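Local atomic coordinates of possible TctC subunit of the Tripartite Tricarboxylate Transport(TTT) Family (Rhodopseudomonas palustris, PDB entry 6HKE), a protein that binds malate as a periplasmic substrate-binding protein and probably hands it to a tripartite tricarboxylate transporter for uptake. Residues A[16-21]-A[43-48]; A[86-91]-A[300-305]; A[209-214]-A[231-236]. The protein carries 2 engineered substitutions. All coordinates share one frame; numbering follows the deposited sequence.

Contact 3 is the most buried, with four of its seven touching residues buried. Contacts 1 and 2 have two each and lie partly at the surface. Contact 1 lies farthest out, its centre about 23 Å from that of the chain, against about 15 Å for the others. It closes one beta-alpha-beta unit and relies on a backbone hydrogen bond. Contact 2 joins two helices distant in sequence and is almost wholly apolar. Contact 3 combines methyl-to-ring packing with backbone, side-chain and water-mediated bonds between segment 209-214 and a loop. Contacts 1 and 3 reach the same mixed sheet on opposite sides of the chain's centre. Contacts 2 and 3 touch through R300 and Q234, and both lie near the malate pocket.

Contact 1 of 3, residues A[16-21]-A[43-48]; sequences RTVTVV and KTLGQP
T17 and V18 meet P48, in the link between helix 29-45 and strand 49-53. The V18 N-H gives a hydrogen bond to P48 O at 3.1 Å. It is fairly straight (157°) and lies in the carbonyl plane. The same oxygen takes a CA-H...O contact from T17 CA at 3.4 Å. The T17 side chain crosses the proline ring at about a right angle. Its OG1 is anti to the carbonyl carbon (chi1 -61°), which brings it against P48 CG at 3.5 Å, while CG2 rests near P48 O. Q47 lies along the backbone of R16. Its CB is 3.6 Å from R16 O, and a bend at chi2 (-73°) folds the amide back so that OE1 comes to 3.7 Å from R16 CA. On the buried side, V18 CG2 only just reaches L45 CD1, at 4.5 Å. G46, with positive phi, takes the chain out of the helix before Q47 and P48. The contact belongs to the beta-alpha-beta unit of strand 18-22, helix 29-45 and strand 49-53. V18 also bonds by its backbone to E50 of the parallel strand 49-53 and packs on L76 of strand 75-80, while L45 packs against helix 249-263 at K254, L255 and A258.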
ATOM      1  N   ARG A  16     -18.424  -7.197 -20.623  1.00 34.55           N
ATOM      2  CA  ARG A  16     -19.291  -6.574 -19.591  1.00 32.94           C
ATOM      3  C   ARG A  16     -18.417  -5.801 -18.610  1.00 31.64           C
ATOM      4  O   ARG A  16     -17.186  -5.824 -18.779  1.00 28.75           O
ATOM      5  CB  ARG A  16     -20.095  -7.647 -18.843  1.00 33.80           C
ATOM      6  CG  ARG A  16     -19.238  -8.616 -18.042  1.00 32.35           C
ATOM      7  CD  ARG A  16     -19.972  -9.867 -17.641  1.00 34.04           C
ATOM      8  NE  ARG A  16     -19.169 -10.526 -16.625  1.00 36.07           N
ATOM      9  CZ  ARG A  16     -18.354 -11.561 -16.814  1.00 36.16           C
ATOM     10  NH1 ARG A  16     -18.227 -12.110 -18.010  1.00 37.02           N
ATOM     11  NH2 ARG A  16     -17.657 -12.038 -15.791  1.00 37.08           N
ATOM     12  N   THR A  17     -19.043  -5.205 -17.598  1.00 29.57           N
ATOM     13  CA  THR A  17     -18.364  -4.407 -16.553  1.00 31.32           C
ATOM     14  C   THR A  17     -17.250  -5.250 -15.934  1.00 32.17           C
ATOM     15  O   THR A  17     -17.503  -6.418 -15.603  1.00 34.93           O
ATOM     16  CB  THR A  17     -19.374  -3.906 -15.522  1.00 30.07           C
ATOM     17  OG1 THR A  17     -20.281  -3.080 -16.244  1.00 29.04           O
ATOM     18  CG2 THR A  17     -18.739  -3.126 -14.396  1.00 31.31           C
ATOM     19  N   VAL A  18     -16.040  -4.698 -15.849  1.00 31.69           N
ATOM     20  CA  VAL A  18     -14.906  -5.358 -15.147  1.00 29.90           C
ATOM     21  C   VAL A  18     -14.989  -4.965 -13.670  1.00 28.80           C
ATOM     22  O   VAL A  18     -15.188  -3.770 -13.391  1.00 29.92           O
ATOM     23  CB  VAL A  18     -13.555  -4.981 -15.768  1.00 30.48           C
ATOM     24  CG1 VAL A  18     -12.398  -5.568 -14.973  1.00 30.65           C
ATOM     25  CG2 VAL A  18     -13.484  -5.388 -17.232  1.00 29.42           C
ATOM     26  N   THR A  19     -14.892  -5.945 -12.769  1.00 26.20           N
ATOM     27  CA  THR A  19     -14.800  -5.727 -11.307  1.00 24.67           C
ATOM     28  C   THR A  19     -13.317  -5.704 -10.909  1.00 24.69           C
ATOM     29  O   THR A  19     -12.577  -6.657 -11.220  1.00 23.11           O
ATOM     30  CB  THR A  19     -15.643  -6.755 -10.550  1.00 25.50           C
ATOM     31  OG1 THR A  19     -17.003  -6.497 -10.911  1.00 25.92           O
ATOM     32  CG2 THR A  19     -15.485  -6.659  -9.047  1.00 26.60           C
ATOM     33  N   VAL A  20     -12.892  -4.598 -10.301  1.00 23.66           N
ATOM     34  CA  VAL A  20     -11.557  -4.444  -9.673  1.00 21.30           C
ATOM     35  C   VAL A  20     -11.836  -4.357  -8.181  1.00 21.45           C
ATOM     36  O   VAL A  20     -12.521  -3.415  -7.737  1.00 19.14           O
ATOM     37  CB  VAL A  20     -10.787  -3.219 -10.195  1.00 20.47           C
ATOM     38  CG1 VAL A  20      -9.511  -2.992  -9.394  1.00 20.25           C
ATOM     39  CG2 VAL A  20     -10.491  -3.340 -11.689  1.00 21.76           C
ATOM     40  N   VAL A  21     -11.379  -5.374  -7.477  1.00 22.41           N
ATOM     41  CA  VAL A  21     -11.587  -5.546  -6.027  1.00 22.36           C
ATOM     42  C   VAL A  21     -10.413  -4.877  -5.321  1.00 22.20           C
ATOM     43  O   VAL A  21      -9.266  -5.122  -5.726  1.00 20.49           O
ATOM     44  CB  VAL A  21     -11.720  -7.040  -5.693  1.00 22.11           C
ATOM     45  CG1 VAL A  21     -11.944  -7.237  -4.206  1.00 24.73           C
ATOM     46  CG2 VAL A  21     -12.856  -7.665  -6.476  1.00 24.31           C
ATOM     47  N   LYS A  43     -11.525   3.713 -21.080  1.00 27.76           N
ATOM     48  CA  LYS A  43     -11.314   4.294 -22.444  1.00 29.22           C
ATOM     49  C   LYS A  43     -10.616   3.297 -23.374  1.00 29.29           C
ATOM     50  O   LYS A  43     -10.899   3.316 -24.579  1.00 31.18           O
ATOM     51  CB  LYS A  43     -10.504   5.587 -22.365  1.00 29.86           C
ATOM     52  CG  LYS A  43     -11.212   6.709 -21.626  1.00 34.19           C
ATOM     53  CD  LYS A  43     -10.482   8.033 -21.709  1.00 38.05           C
ATOM     54  CE  LYS A  43     -11.133   9.103 -20.857  1.00 42.74           C
ATOM     55  NZ  LYS A  43     -10.175  10.178 -20.501  1.00 45.26           N
ATOM     56  N   THR A  44      -9.736   2.448 -22.858  1.00 27.71           N
ATOM     57  CA  THR A  44      -9.040   1.421 -23.675  1.00 27.22           C
ATOM     58  C   THR A  44      -9.904   0.160 -23.754  1.00 23.74           C
ATOM     59  O   THR A  44      -9.942  -0.474 -24.808  1.00 23.36           O
ATOM     60  CB  THR A  44      -7.628   1.176 -23.127  1.00 26.94           C
ATOM     61  OG1 THR A  44      -7.021   2.457 -23.118  1.00 28.53           O
ATOM     62  CG2 THR A  44      -6.807   0.219 -23.959  1.00 29.06           C
ATOM     63  N   LEU A  45     -10.565  -0.219 -22.672  1.00 22.18           N
ATOM     64  CA  LEU A  45     -11.282  -1.515 -22.609  1.00 22.01           C
ATOM     65  C   LEU A  45     -12.621  -1.445 -23.358  1.00 22.16           C
ATOM     66  O   LEU A  45     -13.035  -2.495 -23.843  1.00 23.79           O
ATOM     67  CB  LEU A  45     -11.474  -1.909 -21.139  1.00 21.75           C
ATOM     68  CG  LEU A  45     -10.183  -2.087 -20.350  1.00 21.46           C
ATOM     69  CD1 LEU A  45     -10.502  -2.519 -18.942  1.00 22.38           C
ATOM     70  CD2 LEU A  45      -9.248  -3.088 -21.028  1.00 21.52           C
ATOM     71  N   GLY A  46     -13.295  -0.293 -23.393  1.00 23.27           N
ATOM     72  CA  GLY A  46     -14.611  -0.131 -24.046  1.00 23.41           C
ATOM     73  C   GLY A  46     -15.753  -0.574 -23.143  1.00 24.99           C
ATOM     74  O   GLY A  46     -16.913  -0.573 -23.596  1.00 26.08           O
ATOM     75  N   GLN A  47     -15.454  -0.902 -21.890  1.00 25.14           N
ATOM     76  CA  GLN A  47     -16.465  -1.272 -20.869  1.00 26.76           C
ATOM     77  C   GLN A  47     -16.144  -0.518 -19.583  1.00 23.81           C
ATOM     78  O   GLN A  47     -14.990  -0.240 -19.280  1.00 23.89           O
ATOM     79  CB  GLN A  47     -16.493  -2.793 -20.656  1.00 28.14           C
ATOM     80  CG  GLN A  47     -17.112  -3.574 -21.812  1.00 30.18           C
ATOM     81  CD  GLN A  47     -18.615  -3.449 -21.929  1.00 32.18           C
ATOM     82  OE1 GLN A  47     -19.318  -3.100 -20.982  1.00 34.64           O
ATOM     83  NE2 GLN A  47     -19.129  -3.748 -23.109  1.00 33.48           N
ATOM     84  N   PRO A  48     -17.152  -0.175 -18.760  1.00 24.69           N
ATOM     85  CA  PRO A  48     -16.880   0.481 -17.489  1.00 25.30           C
ATOM     86  C   PRO A  48     -16.179  -0.475 -16.505  1.00 26.55           C
ATOM     87  O   PRO A  48     -16.232  -1.702 -16.669  1.00 27.40           O
ATOM     88  CB  PRO A  48     -18.268   0.929 -17.037  1.00 25.31           C
ATOM     89  CG  PRO A  48     -19.190  -0.085 -17.633  1.00 25.05           C
ATOM     90  CD  PRO A  48     -18.579  -0.447 -18.968  1.00 24.90           C
TER

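Contact 2 of 3, residues A[86-91]-A[300-305]; sequences AAVALF and RWEDVV
A86 CB sits over one face of the W301 indole. It lies 3.4 Å from the centroid of the five-membered ring and only 9° off the ring normal, a clear CH-pi contact. The methyl group is nearest CG and CD1, so it covers the pyrrole part of the indole. W301 CG is anti to its carbonyl carbon; this chi1 (-68°) carries the indole alongside A86, and chi2, near a right angle, presents its face to the methyl group. L90 CD1 approaches CE3 obliquely at 4.4 Å.

One turn on, A89 CB lies 3.1 Å from W301 O, a close approach of a methyl group to a backbone oxygen. It also packs on W301 CB and on V305 CG2, the latter at 3.8 Å. V305 CG2 then reaches L90 CD2, the two side chains sliding past each other in opposite directions. On the solvent side, V88 CG1 meets E302 OE2 at 3.9 Å.

The small residues A86 and A89 let the short helix segments come to 8.0 Å between axes, with a crossing angle of -29°. In the next shell, R300 CD covers the opposite face of the indole from A86, and R300 NH1 bonds to Q234 O. W301 NE1 has a weak hydrogen bond to E297. A153 of helix 150-162 touches A86, L90 and W301. That helix starts at V150, a malate-binding residue whose side chain is about 7 Å from that of W301.

The chemistry is thus apolar at its centre, with the carboxylate of E302 kept to the exposed margin. At this contact the two helix segments meet through shape and methyl-to-ring packing, not directed polar bonds, with the side chain of A86 about 9 Å from bound malate.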
ATOM      1  N   ALA A  86       4.774  -8.986   1.991  1.00 25.83           N
ATOM      2  CA  ALA A  86       5.019  -9.147   3.440  1.00 26.54           C
ATOM      3  C   ALA A  86       4.068 -10.194   4.034  1.00 26.40           C
ATOM      4  O   ALA A  86       4.492 -10.850   4.978  1.00 28.89           O
ATOM      5  CB  ALA A  86       4.899  -7.821   4.149  1.00 24.97           C
ATOM      6  N   ALA A  87       2.851 -10.356   3.510  1.00 26.16           N
ATOM      7  CA  ALA A  87       1.814 -11.243   4.100  1.00 28.11           C
ATOM      8  C   ALA A  87       2.340 -12.686   4.221  1.00 29.90           C
ATOM      9  O   ALA A  87       1.976 -13.388   5.194  1.00 26.95           O
ATOM     10  CB  ALA A  87       0.550 -11.185   3.286  1.00 27.94           C
ATOM     11  N   VAL A  88       3.162 -13.128   3.269  1.00 31.69           N
ATOM     12  CA  VAL A  88       3.741 -14.508   3.258  1.00 33.76           C
ATOM     13  C   VAL A  88       4.517 -14.707   4.562  1.00 33.48           C
ATOM     14  O   VAL A  88       4.219 -15.677   5.273  1.00 33.91           O
ATOM     15  CB  VAL A  88       4.619 -14.750   2.019  1.00 32.46           C
ATOM     16  CG1 VAL A  88       5.292 -16.116   2.069  1.00 32.88           C
ATOM     17  CG2 VAL A  88       3.808 -14.587   0.738  1.00 32.96           C
ATOM     18  N   ALA A  89       5.388 -13.755   4.905  1.00 34.20           N
ATOM     19  CA  ALA A  89       6.266 -13.791   6.098  1.00 35.45           C
ATOM     20  C   ALA A  89       5.491 -13.488   7.391  1.00 38.83           C
ATOM     21  O   ALA A  89       5.885 -14.059   8.420  1.00 43.18           O
ATOM     22  CB  ALA A  89       7.414 -12.830   5.917  1.00 36.86           C
ATOM     23  N   LEU A  90       4.482 -12.601   7.369  1.00 38.12           N
ATOM     24  CA  LEU A  90       3.892 -11.999   8.597  1.00 40.14           C
ATOM     25  C   LEU A  90       2.529 -12.608   8.948  1.00 46.39           C
ATOM     26  O   LEU A  90       2.101 -12.405  10.101  1.00 49.98           O
ATOM     27  CB  LEU A  90       3.705 -10.489   8.405  1.00 40.41           C
ATOM     28  CG  LEU A  90       4.929  -9.693   7.964  1.00 39.24           C
ATOM     29  CD1 LEU A  90       4.608  -8.208   7.973  1.00 39.62           C
ATOM     30  CD2 LEU A  90       6.134  -9.986   8.841  1.00 40.34           C
ATOM     31  N   PHE A  91       1.827 -13.207   7.980  1.00 50.02           N
ATOM     32  CA  PHE A  91       0.424 -13.683   8.120  1.00 55.18           C
ATOM     33  C   PHE A  91       0.438 -15.196   8.305  1.00 53.63           C
ATOM     34  O   PHE A  91       0.828 -15.944   7.410  1.00 47.38           O
ATOM     35  CB  PHE A  91      -0.438 -13.268   6.921  1.00 58.01           C
ATOM     36  CG  PHE A  91      -1.916 -13.159   7.204  1.00 62.20           C
ATOM     37  CD1 PHE A  91      -2.697 -14.296   7.381  1.00 68.45           C
ATOM     38  CD2 PHE A  91      -2.540 -11.921   7.270  1.00 65.25           C
ATOM     39  CE1 PHE A  91      -4.060 -14.198   7.635  1.00 65.77           C
ATOM     40  CE2 PHE A  91      -3.902 -11.824   7.526  1.00 63.65           C
ATOM     41  CZ  PHE A  91      -4.658 -12.960   7.709  1.00 63.58           C
ATOM     42  N   ARG A 300      12.276 -10.376   0.859  1.00 35.87           N
ATOM     43  CA  ARG A 300      12.657  -9.219   1.710  1.00 37.27           C
ATOM     44  C   ARG A 300      12.030  -9.425   3.101  1.00 34.85           C
ATOM     45  O   ARG A 300      12.772  -9.383   4.087  1.00 33.59           O
ATOM     46  CB  ARG A 300      12.268  -7.918   0.991  1.00 39.69           C
ATOM     47  CG  ARG A 300      12.684  -6.639   1.696  1.00 40.49           C
ATOM     48  CD  ARG A 300      11.733  -6.302   2.830  1.00 44.88           C
ATOM     49  NE  ARG A 300      12.130  -5.159   3.656  1.00 48.60           N
ATOM     50  CZ  ARG A 300      11.806  -3.888   3.424  1.00 46.98           C
ATOM     51  NH1 ARG A 300      12.222  -2.957   4.263  1.00 49.83           N
ATOM     52  NH2 ARG A 300      11.080  -3.551   2.369  1.00 45.96           N
ATOM     53  N   TRP A 301      10.729  -9.717   3.179  1.00 33.19           N
ATOM     54  CA  TRP A 301       9.996  -9.855   4.469  1.00 34.53           C
ATOM     55  C   TRP A 301      10.270 -11.204   5.138  1.00 37.99           C
ATOM     56  O   TRP A 301      10.058 -11.274   6.358  1.00 43.19           O
ATOM     57  CB  TRP A 301       8.498  -9.603   4.280  1.00 31.57           C
ATOM     58  CG  TRP A 301       8.259  -8.167   3.947  1.00 27.98           C
ATOM     59  CD1 TRP A 301       8.103  -7.639   2.704  1.00 26.57           C
ATOM     60  CD2 TRP A 301       8.311  -7.054   4.853  1.00 25.63           C
ATOM     61  NE1 TRP A 301       7.970  -6.283   2.779  1.00 25.89           N
ATOM     62  CE2 TRP A 301       8.111  -5.891   4.081  1.00 26.01           C
ATOM     63  CE3 TRP A 301       8.465  -6.925   6.234  1.00 24.60           C
ATOM     64  CZ2 TRP A 301       8.059  -4.620   4.646  1.00 24.12           C
ATOM     65  CZ3 TRP A 301       8.425  -5.668   6.787  1.00 24.54           C
ATOM     66  CH2 TRP A 301       8.207  -4.535   6.007  1.00 24.62           C
ATOM     67  N   GLU A 302      10.683 -12.226   4.381  1.00 39.38           N
ATOM     68  CA  GLU A 302      11.226 -13.492   4.947  1.00 40.73           C
ATOM     69  C   GLU A 302      12.524 -13.166   5.704  1.00 40.05           C
ATOM     70  O   GLU A 302      12.671 -13.692   6.793  1.00 39.23           O
ATOM     71  CB  GLU A 302      11.419 -14.552   3.862  1.00 41.20           C
ATOM     72  CG  GLU A 302      10.168 -15.384   3.592  1.00 46.22           C
ATOM     73  CD  GLU A 302      10.100 -16.127   2.252  1.00 48.48           C
ATOM     74  OE1 GLU A 302      10.993 -15.916   1.395  1.00 48.23           O
ATOM     75  OE2 GLU A 302       9.132 -16.906   2.051  1.00 47.95           O
ATOM     76  N   ASP A 303      13.392 -12.293   5.166  1.00 43.75           N
ATOM     77  CA  ASP A 303      14.649 -11.811   5.814  1.00 45.40           C
ATOM     78  C   ASP A 303      14.359 -11.000   7.087  1.00 47.91           C
ATOM     79  O   ASP A 303      15.072 -11.231   8.091  1.00 52.30           O
ATOM     80  CB  ASP A 303      15.500 -10.938   4.888  1.00 45.13           C
ATOM     81  CG  ASP A 303      16.172 -11.695   3.755  1.00 46.04           C
ATOM     82  OD1 ASP A 303      15.729 -12.820   3.454  1.00 46.85           O
ATOM     83  OD2 ASP A 303      17.115 -11.141   3.166  1.00 47.64           O
ATOM     84  N   VAL A 304      13.405 -10.059   7.034  1.00 45.77           N
ATOM     85  CA  VAL A 304      12.962  -9.209   8.182  1.00 45.61           C
ATOM     86  C   VAL A 304      12.552 -10.111   9.358  1.00 46.48           C
ATOM     87  O   VAL A 304      12.902  -9.761  10.492  1.00 48.41           O
ATOM     88  CB  VAL A 304      11.815  -8.250   7.788  1.00 47.42           C
ATOM     89  CG1 VAL A 304      11.172  -7.587   9.002  1.00 47.77           C
ATOM     90  CG2 VAL A 304      12.256  -7.191   6.784  1.00 46.63           C
ATOM     91  N   VAL A 305      11.820 -11.202   9.108  1.00 44.35           N
ATOM     92  CA  VAL A 305      11.381 -12.174  10.157  1.00 51.74           C
ATOM     93  C   VAL A 305      12.625 -12.901  10.699  1.00 57.32           C
ATOM     94  O   VAL A 305      12.642 -13.201  11.901  1.00 59.58           O
ATOM     95  CB  VAL A 305      10.304 -13.147   9.625  1.00 53.73           C
ATOM     96  CG1 VAL A 305      10.038 -14.313  10.571  1.00 53.89           C
ATOM     97  CG2 VAL A 305       8.999 -12.420   9.333  1.00 54.07           C
TER

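Contact 3 of 3, residues A[209-214]-A[231-236]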
ATOM      1  N   VAL A 209       9.517  10.527  10.119  1.00 28.57           N
ATOM      2  CA  VAL A 209      10.493  10.152   9.056  1.00 28.17           C
ATOM      3  C   VAL A 209       9.745   9.582   7.852  1.00 26.23           C
ATOM      4  O   VAL A 209       8.562   9.257   7.975  1.00 27.63           O
ATOM      5  CB  VAL A 209      11.576   9.195   9.581  1.00 27.27           C
ATOM      6  CG1 VAL A 209      12.481   9.909  10.564  1.00 28.89           C
ATOM      7  CG2 VAL A 209      10.999   7.938  10.209  1.00 28.68           C
ATOM      8  N   ILE A 210      10.419   9.582   6.707  1.00 24.19           N
ATOM      9  CA  ILE A 210       9.982   8.900   5.458  1.00 25.37           C
ATOM     10  C   ILE A 210      10.896   7.683   5.304  1.00 24.54           C
ATOM     11  O   ILE A 210      12.109   7.826   5.545  1.00 24.24           O
ATOM     12  CB  ILE A 210      10.014   9.878   4.266  1.00 25.44           C
ATOM     13  CG1 ILE A 210       9.442   9.250   2.994  1.00 27.36           C
ATOM     14  CG2 ILE A 210      11.406  10.433   4.033  1.00 25.04           C
ATOM     15  CD1 ILE A 210       9.204  10.264   1.882  1.00 26.99           C
ATOM     16  N   ALA A 211      10.319   6.515   5.042  1.00 23.91           N
ATOM     17  CA  ALA A 211      11.045   5.233   4.948  1.00 24.30           C
ATOM     18  C   ALA A 211      11.581   5.087   3.526  1.00 24.13           C
ATOM     19  O   ALA A 211      11.111   4.185   2.798  1.00 26.53           O
ATOM     20  CB  ALA A 211      10.148   4.092   5.328  1.00 24.41           C
ATOM     21  N   ALA A 212      12.518   5.961   3.169  1.00 24.01           N
ATOM     22  CA  ALA A 212      13.082   6.120   1.808  1.00 25.57           C
ATOM     23  C   ALA A 212      14.546   6.528   1.932  1.00 27.11           C
ATOM     24  O   ALA A 212      14.940   7.002   3.025  1.00 30.37           O
ATOM     25  CB  ALA A 212      12.296   7.154   1.029  1.00 25.07           C
ATOM     26  N   SER A 213      15.298   6.331   0.851  1.00 29.22           N
ATOM     27  CA  SER A 213      16.720   6.727   0.661  1.00 30.94           C
ATOM     28  C   SER A 213      16.850   8.246   0.579  1.00 31.35           C
ATOM     29  O   SER A 213      17.892   8.769   0.979  1.00 27.45           O
ATOM     30  CB  SER A 213      17.273   6.121  -0.601  1.00 30.33           C
ATOM     31  OG  SER A 213      17.363   4.715  -0.463  1.00 35.65           O
ATOM     32  N   GLU A 214      15.852   8.894  -0.022  1.00 33.85           N
ATOM     33  CA  GLU A 214      15.878  10.325  -0.408  1.00 36.28           C
ATOM     34  C   GLU A 214      14.589  10.974   0.096  1.00 32.77           C
ATOM     35  O   GLU A 214      13.570  10.269   0.220  1.00 34.51           O
ATOM     36  CB  GLU A 214      16.037  10.469  -1.920  1.00 40.16           C
ATOM     37  CG  GLU A 214      17.453  10.253  -2.422  1.00 46.68           C
ATOM     38  CD  GLU A 214      17.593  10.345  -3.940  1.00 56.58           C
ATOM     39  OE1 GLU A 214      16.905   9.566  -4.650  1.00 62.80           O
ATOM     40  OE2 GLU A 214      18.382  11.198  -4.420  1.00 63.40           O
ATOM     41  N   PRO A 231      18.572   3.707   9.313  1.00 29.96           N
ATOM     42  CA  PRO A 231      18.629   3.432   7.878  1.00 29.77           C
ATOM     43  C   PRO A 231      17.922   2.124   7.478  1.00 30.08           C
ATOM     44  O   PRO A 231      17.556   1.999   6.329  1.00 30.49           O
ATOM     45  CB  PRO A 231      20.142   3.402   7.592  1.00 29.71           C
ATOM     46  CG  PRO A 231      20.764   2.996   8.908  1.00 28.67           C
ATOM     47  CD  PRO A 231      19.906   3.688   9.946  1.00 29.70           C
ATOM     48  N   GLY A 232      17.693   1.208   8.424  1.00 30.38           N
ATOM     49  CA  GLY A 232      16.953  -0.039   8.157  1.00 30.85           C
ATOM     50  C   GLY A 232      15.494   0.225   7.811  1.00 31.70           C
ATOM     51  O   GLY A 232      14.837  -0.684   7.301  1.00 27.08           O
ATOM     52  N   PHE A 233      14.961   1.404   8.142  1.00 32.62           N
ATOM     53  CA  PHE A 233      13.520   1.702   7.951  1.00 30.85           C
ATOM     54  C   PHE A 233      13.309   2.271   6.544  1.00 30.61           C
ATOM     55  O   PHE A 233      13.226   3.489   6.416  1.00 32.28           O
ATOM     56  CB  PHE A 233      13.020   2.600   9.082  1.00 29.13           C
ATOM     57  CG  PHE A 233      11.532   2.816   9.051  1.00 27.34           C
ATOM     58  CD1 PHE A 233      10.670   1.738   9.048  1.00 26.80           C
ATOM     59  CD2 PHE A 233      11.001   4.092   8.998  1.00 27.54           C
ATOM     60  CE1 PHE A 233       9.301   1.937   8.998  1.00 28.73           C
ATOM     61  CE2 PHE A 233       9.631   4.290   8.970  1.00 27.41           C
ATOM     62  CZ  PHE A 233       8.783   3.212   8.966  1.00 27.83           C
ATOM     63  N   GLN A 234      13.287   1.394   5.531  1.00 34.31           N
ATOM     64  CA  GLN A 234      13.013   1.719   4.102  1.00 35.42           C
ATOM     65  C   GLN A 234      11.916   0.789   3.587  1.00 31.32           C
ATOM     66  O   GLN A 234      12.137  -0.411   3.507  1.00 32.32           O
ATOM     67  CB  GLN A 234      14.232   1.600   3.180  1.00 38.73           C
ATOM     68  CG  GLN A 234      15.460   2.322   3.717  1.00 46.47           C
ATOM     69  CD  GLN A 234      16.170   3.157   2.679  1.00 49.15           C
ATOM     70  OE1 GLN A 234      16.229   2.795   1.500  1.00 52.02           O
ATOM     71  NE2 GLN A 234      16.719   4.279   3.126  1.00 43.64           N
ATOM     72  N   VAL A 235      10.789   1.371   3.212  1.00 27.73           N
ATOM     73  CA  VAL A 235       9.609   0.645   2.691  1.00 27.48           C
ATOM     74  C   VAL A 235       9.166   1.390   1.431  1.00 27.02           C
ATOM     75  O   VAL A 235       8.746   2.572   1.528  1.00 29.47           O
ATOM     76  CB  VAL A 235       8.510   0.531   3.766  1.00 27.33           C
ATOM     77  CG1 VAL A 235       7.303  -0.220   3.247  1.00 27.14           C
ATOM     78  CG2 VAL A 235       9.023  -0.127   5.039  1.00 27.03           C
ATOM     79  N   GLY A 236       9.361   0.757   0.278  1.00 27.01           N
ATOM     80  CA  GLY A 236       8.811   1.205  -1.010  1.00 25.63           C
ATOM     81  C   GLY A 236       7.539   0.435  -1.259  1.00 25.52           C
ATOM     82  O   GLY A 236       7.642  -0.798  -1.490  1.00 26.71           O
TER
HETATM   83  O   HOH W   1      15.966   5.805   5.141  1.00 45.11           O
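A211 and F233, each the centre of an inverse gamma turn, pack methyl to ring between segment 209-214, on strand 205-210, and the loop before strand 236-244. A211 CB lies over one face of the F233 ring, 3.8 Å from its centroid and 18° off the normal. V209 CG2 comes to the ring edge, 4.0 Å from CD2. F233 CG is anti to its backbone N, which lays the ring against V209 and A211. The ring also packs on L158 and L161 of helix 150-162.

V235 N bonds to A211 O at 2.9 Å, with the donor 36° out of the carbonyl plane. The V235 side chain is about 5 Å from that of V150, a malate-binding residue. On the more exposed side, the Q234 chain bends at chi2, which brings its amide beside A212 and S213. S213 OG donates to Q234 OE1, and a water accepts from NE2 and donates to A212 O. A leucine in place of Q234 would probably leave the S213 hydroxyl without this acceptor and break the water bridge to A212 O. S213 OG meets Q234 OE1 at 3.0 Å, in the carbonyl plane on a lone pair, with a C=O...OG angle of 117°.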